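Side-chain contacts in alpha-fucosidase GH29 (Fusarium graminearum, PDB 4PSR), which hydrolyses alpha-L-fucosides as a family 29 glycoside hydrolase, probably releasing alpha-1,6-linked fucose from the core of glycoprotein N-glycans: residues G290-S293 against Y299-T302; A20-R25 against D375-D380. All coordinates share one frame; numbering follows the deposited sequence.

Contact 1: G290-S293 against Y299-T302; sequences GGPS and YWQT
The backbones of Gly291 and Thr302 pass each other with CA atoms 5.7 Å apart, where the loop leaving strand 284-287 folds back over the start of strand 300-305, its parallel neighbour in the TIM barrel. No direct hydrogen bond joins the segments; a proline-tryptophan CH-pi contact and one water hold them together. Pro292 lays its CD and CG over one face of the Trp300 indole. CD stands over the six-membered ring, 3.7 Å from its centroid and 24° off the normal, while CG lies nearer the rim, 3.6 Å from Trp300 CZ2. The indole reaches the proline because chi1 of 53° sets CG between the backbone N and the carbonyl carbon. Beyond the segments, Trp300 NE1 bonds to Lys335 O, and Trp287 meets the indole edge-to-face, so the ring is fixed by more than the proline. Gly291, with positive phi, has no side chain on the flank that faces Trp300 and Thr302. The Thr302 hydroxyl lies anti to the backbone N (chi1 -174°), turned to the loop, where OG1 also hydrogen-bonds to Trp287 O. Gly290 N is too far from this hydroxyl to bond it directly, and a water spans the gap: it lies unusually close to Gly290 N and donates to Thr302 OG1 at 2.7 Å.

Contact 2: A20-R25 against D375-D380; sequences APEWYR and DTRAWD
Glu22, on the first turn of helix 22-27, forms a salt bridge with Arg377, and Arg25, one turn on, packs against the same guanidinium, linking the barrel domain to the connection that leads to strand 383-384 of the antiparallel sheet. Along the first segment, Ala20 contributes its carbonyl: Arg25 NE reaches Ala20 O at 2.8 Å in a nearly straight bond (171°), with the oxygen in the guanidinium plane, tying the end of Arg25 back to the residues before the helix. Pro21 is at the N-cap position, and its O accepts Arg25 N, closing the first turn. Glu22 bends at chi2 (-58°), bringing the carboxylate round to Arg377. Its OE1 takes Arg377 NH2 at 2.8 Å, the oxygen lying near the guanidinium plane while the nitrogen stands above the carboxylate plane. A water donates to Glu22 OE1 and accepts from Arg377 NE at 2.8 Å, so OE1 is linked to the arginine twice, directly to NH2 and through the water to NE. Arg25 crosses Arg377 at about a right angle and sets its CB over the centre of the guanidinium, 3.5 Å from Arg377 CZ. The extended Arg25 chain carries its own charge away to Glu531, with Arg25 NE only a long 3.9 Å from Glu22 OE2, which probably limits repulsion between the arginines. Arg377 NH1 turns back to Thr376 O at 2.9 Å and also pairs with Asp26, so every nitrogen of the group has a partner. Helix 22-27 packs Trp23 and Tyr24 on barrel strands 222-225 and 268-272, while Thr376 and Arg377 touch strand 405-409, so the contact joins the barrel to the C-terminal sheet.

In the fold
Contact 1 is nested in the long chain excursion closed by contact 2, and their centres lie 13 Å apart. They meet through residues 299-302 and helix 22-27: Gln301 OE1 and Tyr24 OH are 2.6 Å apart, a probable hydrogen bond, as is Tyr299 OH with Arg25 O at 3.2 Å. Glu531 bonds to both Tyr299 N and Arg25 NH1. In contact 1 the Thr302 side chain is about 9 Å from the fucose bound in the active site among His34, Trp47 and Asp226, and the Trp300 side chain is about 8 Å from a bound N-acetylglucosamine. Contact 2 lies toward the C-terminal sheet, its Arg25 side chain about 9 Å from the sodium ion.

Contact 1: G290-S293 against Y299-T302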
ATOM      1  N   GLY A 290      -2.294  -4.579   6.800  1.00 21.59           N
ATOM      2  CA  GLY A 290      -3.103  -5.768   6.585  1.00 19.00           C
ATOM      3  C   GLY A 290      -3.968  -5.626   5.350  1.00 16.21           C
ATOM      4  O   GLY A 290      -4.314  -6.629   4.718  1.00 16.82           O
ATOM      5  N   GLY A 291      -4.343  -4.384   5.015  1.00 14.37           N
ATOM      6  CA  GLY A 291      -5.247  -4.116   3.907  1.00 12.38           C
ATOM      7  C   GLY A 291      -6.694  -4.539   4.131  1.00 14.39           C
ATOM      8  O   GLY A 291      -7.058  -4.984   5.223  1.00 16.32           O
ATOM      9  N   PRO A 292      -7.522  -4.445   3.098  1.00 12.44           N
ATOM     10  CA  PRO A 292      -8.934  -4.836   3.186  1.00 12.39           C
ATOM     11  C   PRO A 292      -9.124  -6.359   3.259  1.00 14.15           C
ATOM     12  O   PRO A 292      -8.293  -7.128   2.788  1.00 14.03           O
ATOM     13  CB  PRO A 292      -9.519  -4.293   1.877  1.00 13.72           C
ATOM     14  CG  PRO A 292      -8.353  -4.395   0.914  1.00 13.88           C
ATOM     15  CD  PRO A 292      -7.165  -4.005   1.734  1.00 14.62           C
ATOM     16  N   SER A 293     -10.235  -6.803   3.823  0.60 14.91           N
ATOM     17  CA  SER A 293     -10.534  -8.225   3.872  0.60 14.95           C
ATOM     18  C   SER A 293     -11.053  -8.725   2.530  0.60 15.64           C
ATOM     19  O   SER A 293     -11.013  -9.920   2.244  0.60 19.74           O
ATOM     20  CB  SER A 293     -11.578  -8.506   4.954  0.60 17.76           C
ATOM     21  OG  SER A 293     -12.763  -7.790   4.673  0.60 20.99           O
ATOM     22  N   TYR A 299      -8.502   0.824  -7.715  1.00 10.65           N
ATOM     23  CA  TYR A 299      -7.130   0.448  -7.319  1.00 11.55           C
ATOM     24  C   TYR A 299      -6.669   1.213  -6.083  1.00 10.84           C
ATOM     25  O   TYR A 299      -6.840   2.432  -5.990  1.00 10.29           O
ATOM     26  CB  TYR A 299      -6.167   0.721  -8.491  1.00 10.26           C
ATOM     27  CG  TYR A 299      -4.990  -0.233  -8.482  1.00 10.17           C
ATOM     28  CD1 TYR A 299      -5.043  -1.449  -9.161  1.00 10.35           C
ATOM     29  CD2 TYR A 299      -3.847   0.049  -7.730  1.00 11.28           C
ATOM     30  CE1 TYR A 299      -3.999  -2.345  -9.098  1.00 10.93           C
ATOM     31  CE2 TYR A 299      -2.780  -0.857  -7.671  1.00  9.80           C
ATOM     32  CZ  TYR A 299      -2.893  -2.038  -8.347  1.00 10.57           C
ATOM     33  OH  TYR A 299      -1.899  -2.956  -8.295  1.00 10.59           O
ATOM     34  N   TRP A 300      -6.062   0.501  -5.142  1.00  9.58           N
ATOM     35  CA  TRP A 300      -5.686   1.038  -3.831  1.00 10.21           C
ATOM     36  C   TRP A 300      -4.273   0.549  -3.467  1.00  9.79           C
ATOM     37  O   TRP A 300      -3.638  -0.222  -4.233  1.00 10.48           O
ATOM     38  CB  TRP A 300      -6.730   0.602  -2.755  1.00 10.42           C
ATOM     39  CG  TRP A 300      -6.929  -0.870  -2.769  1.00 10.12           C
ATOM     40  CD1 TRP A 300      -7.782  -1.554  -3.564  1.00 11.03           C
ATOM     41  CD2 TRP A 300      -6.179  -1.857  -2.041  1.00  9.41           C
ATOM     42  NE1 TRP A 300      -7.625  -2.912  -3.371  1.00 11.06           N
ATOM     43  CE2 TRP A 300      -6.630  -3.121  -2.459  1.00  9.90           C
ATOM     44  CE3 TRP A 300      -5.168  -1.791  -1.085  1.00 10.42           C
ATOM     45  CZ2 TRP A 300      -6.113  -4.310  -1.942  1.00 10.74           C
ATOM     46  CZ3 TRP A 300      -4.637  -2.976  -0.578  1.00 11.72           C
ATOM     47  CH2 TRP A 300      -5.123  -4.224  -1.015  1.00 11.16           C
ATOM     48  N   GLN A 301      -3.747   0.973  -2.330  1.00  8.94           N
ATOM     49  CA  GLN A 301      -2.510   0.381  -1.816  1.00  9.33           C
ATOM     50  C   GLN A 301      -2.583   0.261  -0.315  1.00  9.42           C
ATOM     51  O   GLN A 301      -3.552   0.746   0.300  1.00 10.18           O
ATOM     52  CB  GLN A 301      -1.244   1.135  -2.268  1.00 11.88           C
ATOM     53  CG  GLN A 301      -1.020   2.503  -1.609  1.00 11.72           C
ATOM     54  CD  GLN A 301       0.449   2.859  -1.559  1.00 10.82           C
ATOM     55  OE1 GLN A 301       1.080   3.092  -2.607  1.00 12.83           O
ATOM     56  NE2 GLN A 301       1.027   2.809  -0.361  1.00 11.41           N
ATOM     57  N   THR A 302      -1.581  -0.378   0.268  1.00  9.18           N
ATOM     58  CA  THR A 302      -1.454  -0.492   1.705  1.00 10.09           C
ATOM     59  C   THR A 302       0.039  -0.499   2.035  1.00 10.83           C
ATOM     60  O   THR A 302       0.885  -0.785   1.170  1.00 11.37           O
ATOM     61  CB  THR A 302      -2.212  -1.703   2.240  1.00 11.28           C
ATOM     62  OG1 THR A 302      -2.184  -1.723   3.671  1.00 11.30           O
ATOM     63  CG2 THR A 302      -1.592  -2.986   1.743  1.00 11.08           C
TER
HETATM   64  O   HOH W   1      -0.796  -3.581   5.032  1.00 29.56           O

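Contact 2: A20-R25 against D375-D380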
ATOM      1  N   ALA A  20      -4.601   6.276 -10.527  1.00 11.09           N
ATOM      2  CA  ALA A  20      -3.730   5.086 -10.516  1.00 10.76           C
ATOM      3  C   ALA A  20      -3.361   4.758 -11.952  1.00 11.21           C
ATOM      4  O   ALA A  20      -4.072   3.998 -12.631  1.00 12.30           O
ATOM      5  CB  ALA A  20      -4.448   3.922  -9.851  1.00 11.37           C
ATOM      6  N   PRO A  21      -2.253   5.326 -12.434  1.00 12.22           N
ATOM      7  CA  PRO A  21      -1.874   5.086 -13.839  1.00 11.40           C
ATOM      8  C   PRO A  21      -1.408   3.646 -14.047  1.00 11.28           C
ATOM      9  O   PRO A  21      -1.098   2.938 -13.094  1.00 12.04           O
ATOM     10  CB  PRO A  21      -0.751   6.084 -14.073  1.00 12.18           C
ATOM     11  CG  PRO A  21      -0.145   6.310 -12.725  1.00 13.39           C
ATOM     12  CD  PRO A  21      -1.300   6.204 -11.734  1.00 11.69           C
ATOM     13  N   GLU A  22      -1.364   3.209 -15.293  1.00 11.33           N
ATOM     14  CA  GLU A  22      -1.038   1.819 -15.586  1.00 11.92           C
ATOM     15  C   GLU A  22       0.318   1.383 -15.023  1.00 10.86           C
ATOM     16  O   GLU A  22       0.407   0.256 -14.497  1.00 10.97           O
ATOM     17  CB  GLU A  22      -1.119   1.537 -17.091  1.00 12.44           C
ATOM     18  CG  GLU A  22      -2.497   1.781 -17.659  1.00 12.91           C
ATOM     19  CD  GLU A  22      -3.563   0.956 -16.991  1.00 15.89           C
ATOM     20  OE1 GLU A  22      -3.509  -0.284 -17.042  1.00 15.17           O
ATOM     21  OE2 GLU A  22      -4.513   1.526 -16.430  1.00 19.42           O
ATOM     22  N   TRP A  23       1.339   2.230 -15.053  1.00 10.89           N
ATOM     23  CA  TRP A  23       2.638   1.804 -14.522  1.00 11.32           C
ATOM     24  C   TRP A  23       2.542   1.464 -13.024  1.00 10.97           C
ATOM     25  O   TRP A  23       3.248   0.556 -12.530  1.00 12.30           O
ATOM     26  CB  TRP A  23       3.763   2.825 -14.745  1.00 11.91           C
ATOM     27  CG  TRP A  23       3.670   4.085 -13.909  1.00 11.96           C
ATOM     28  CD1 TRP A  23       3.227   5.307 -14.327  1.00 13.00           C
ATOM     29  CD2 TRP A  23       4.091   4.259 -12.545  1.00 10.02           C
ATOM     30  NE1 TRP A  23       3.317   6.217 -13.304  1.00 13.92           N
ATOM     31  CE2 TRP A  23       3.830   5.602 -12.193  1.00 12.50           C
ATOM     32  CE3 TRP A  23       4.629   3.413 -11.579  1.00 14.73           C
ATOM     33  CZ2 TRP A  23       4.099   6.107 -10.930  1.00 12.34           C
ATOM     34  CZ3 TRP A  23       4.900   3.935 -10.308  1.00 14.29           C
ATOM     35  CH2 TRP A  23       4.631   5.261 -10.002  1.00 14.14           C
ATOM     36  N   TYR A  24       1.698   2.192 -12.300  1.00 10.28           N
ATOM     37  CA  TYR A  24       1.551   1.995 -10.866  1.00 10.32           C
ATOM     38  C   TYR A  24       0.770   0.722 -10.579  1.00 10.34           C
ATOM     39  O   TYR A  24       1.111  -0.031  -9.676  1.00 11.32           O
ATOM     40  CB  TYR A  24       0.919   3.245 -10.236  1.00 11.36           C
ATOM     41  CG  TYR A  24       0.569   3.171  -8.754  1.00 10.28           C
ATOM     42  CD1 TYR A  24      -0.707   2.853  -8.348  1.00 11.32           C
ATOM     43  CD2 TYR A  24       1.520   3.433  -7.775  1.00 10.15           C
ATOM     44  CE1 TYR A  24      -1.044   2.816  -7.016  1.00 10.95           C
ATOM     45  CE2 TYR A  24       1.190   3.407  -6.434  1.00 11.86           C
ATOM     46  CZ  TYR A  24      -0.093   3.093  -6.070  1.00 11.44           C
ATOM     47  OH  TYR A  24      -0.475   3.044  -4.747  1.00 11.58           O
ATOM     48  N   ARG A  25      -0.250   0.439 -11.373  1.00 10.11           N
ATOM     49  CA  ARG A  25      -0.967  -0.820 -11.260  1.00  9.84           C
ATOM     50  C   ARG A  25      -0.079  -2.011 -11.615  1.00 10.40           C
ATOM     51  O   ARG A  25      -0.236  -3.107 -11.051  1.00 12.37           O
ATOM     52  CB  ARG A  25      -2.220  -0.824 -12.142  1.00 10.77           C
ATOM     53  CG  ARG A  25      -3.198   0.318 -11.875  1.00 11.93           C
ATOM     54  CD  ARG A  25      -4.429   0.245 -12.755  1.00 12.18           C
ATOM     55  NE  ARG A  25      -5.258   1.446 -12.578  1.00 12.27           N
ATOM     56  CZ  ARG A  25      -6.550   1.460 -12.281  1.00 12.08           C
ATOM     57  NH1 ARG A  25      -7.255   0.355 -12.129  1.00 13.62           N
ATOM     58  NH2 ARG A  25      -7.131   2.643 -12.151  1.00 14.40           N
ATOM     59  N   ASP A 375       2.634  -6.563 -13.604  1.00 11.08           N
ATOM     60  CA  ASP A 375       1.883  -6.380 -14.848  1.00 11.32           C
ATOM     61  C   ASP A 375       0.582  -7.167 -14.903  1.00 13.43           C
ATOM     62  O   ASP A 375      -0.070  -7.177 -15.934  1.00 15.47           O
ATOM     63  CB  ASP A 375       2.740  -6.752 -16.091  1.00 12.88           C
ATOM     64  CG  ASP A 375       4.043  -5.988 -16.168  1.00 23.04           C
ATOM     65  OD1 ASP A 375       4.207  -4.936 -15.540  1.00 17.52           O
ATOM     66  OD2 ASP A 375       4.957  -6.492 -16.851  1.00 34.29           O
ATOM     67  N   THR A 376       0.169  -7.793 -13.805  1.00 11.05           N
ATOM     68  CA  THR A 376      -1.102  -8.516 -13.747  1.00 10.82           C
ATOM     69  C   THR A 376      -2.200  -7.613 -13.169  1.00 10.92           C
ATOM     70  O   THR A 376      -1.934  -6.497 -12.724  1.00 10.86           O
ATOM     71  CB  THR A 376      -1.033  -9.803 -12.875  1.00 11.49           C
ATOM     72  OG1 THR A 376      -0.866  -9.473 -11.477  1.00 11.43           O
ATOM     73  CG2 THR A 376       0.075 -10.756 -13.327  1.00 11.64           C
ATOM     74  N   ARG A 377      -3.425  -8.093 -13.218  1.00  9.85           N
ATOM     75  CA  ARG A 377      -4.547  -7.441 -12.578  1.00 10.95           C
ATOM     76  C   ARG A 377      -5.324  -8.483 -11.778  1.00 11.01           C
ATOM     77  O   ARG A 377      -5.265  -9.704 -12.035  1.00 11.66           O
ATOM     78  CB  ARG A 377      -5.472  -6.822 -13.631  1.00 12.07           C
ATOM     79  CG  ARG A 377      -4.853  -5.712 -14.484  1.00 13.31           C
ATOM     80  CD  ARG A 377      -4.537  -4.485 -13.635  1.00 11.84           C
ATOM     81  NE  ARG A 377      -3.973  -3.385 -14.433  1.00 13.52           N
ATOM     82  CZ  ARG A 377      -2.679  -3.196 -14.666  1.00 12.72           C
ATOM     83  NH1 ARG A 377      -1.743  -3.995 -14.173  1.00 12.50           N
ATOM     84  NH2 ARG A 377      -2.277  -2.177 -15.409  1.00 12.47           N
ATOM     85  N   ALA A 378      -6.099  -8.005 -10.821  1.00 11.46           N
ATOM     86  CA  ALA A 378      -6.932  -8.860 -10.025  1.00 11.32           C
ATOM     87  C   ALA A 378      -7.982  -9.537 -10.893  1.00 12.79           C
ATOM     88  O   ALA A 378      -8.436  -8.986 -11.912  1.00 13.48           O
ATOM     89  CB  ALA A 378      -7.613  -8.013  -8.938  1.00 11.67           C
ATOM     90  N   TRP A 379      -8.372 -10.733 -10.478  1.00 11.64           N
ATOM     91  CA  TRP A 379      -9.506 -11.439 -11.075  1.00 11.83           C
ATOM     92  C   TRP A 379     -10.777 -10.843 -10.444  1.00 13.97           C
ATOM     93  O   TRP A 379     -10.702  -9.772  -9.871  1.00 16.35           O
ATOM     94  CB  TRP A 379      -9.380 -12.925 -10.787  1.00 13.34           C
ATOM     95  CG  TRP A 379     -10.190 -13.823 -11.678  1.00 13.57           C
ATOM     96  CD1 TRP A 379     -10.583 -13.572 -12.961  1.00 17.49           C
ATOM     97  CD2 TRP A 379     -10.666 -15.132 -11.356  1.00 12.70           C
ATOM     98  NE1 TRP A 379     -11.288 -14.656 -13.456  1.00 17.22           N
ATOM     99  CE2 TRP A 379     -11.368 -15.615 -12.482  1.00 12.77           C
ATOM    100  CE3 TRP A 379     -10.604 -15.924 -10.210  1.00 14.60           C
ATOM    101  CZ2 TRP A 379     -11.969 -16.864 -12.504  1.00 15.51           C
ATOM    102  CZ3 TRP A 379     -11.191 -17.186 -10.239  1.00 14.76           C
ATOM    103  CH2 TRP A 379     -11.873 -17.633 -11.389  1.00 14.14           C
ATOM    104  N   ASP A 380     -11.938 -11.501 -10.537  1.00 13.42           N
ATOM    105  CA  ASP A 380     -13.106 -10.990  -9.814  1.00 15.54           C
ATOM    106  C   ASP A 380     -13.255 -11.630  -8.443  1.00 13.41           C
ATOM    107  O   ASP A 380     -14.091 -11.214  -7.664  1.00 15.81           O
ATOM    108  CB  ASP A 380     -14.412 -11.107 -10.608  1.00 19.16           C
ATOM    109  CG  ASP A 380     -14.428 -10.202 -11.850  1.00 22.57           C
ATOM    110  OD1 ASP A 380     -14.007  -9.019 -11.794  1.00 18.44           O
ATOM    111  OD2 ASP A 380     -14.836 -10.700 -12.913  1.00 23.09           O
TER
HETATM  112  O   HOH W   2      -5.866  -1.838 -15.785  1.00 36.70           O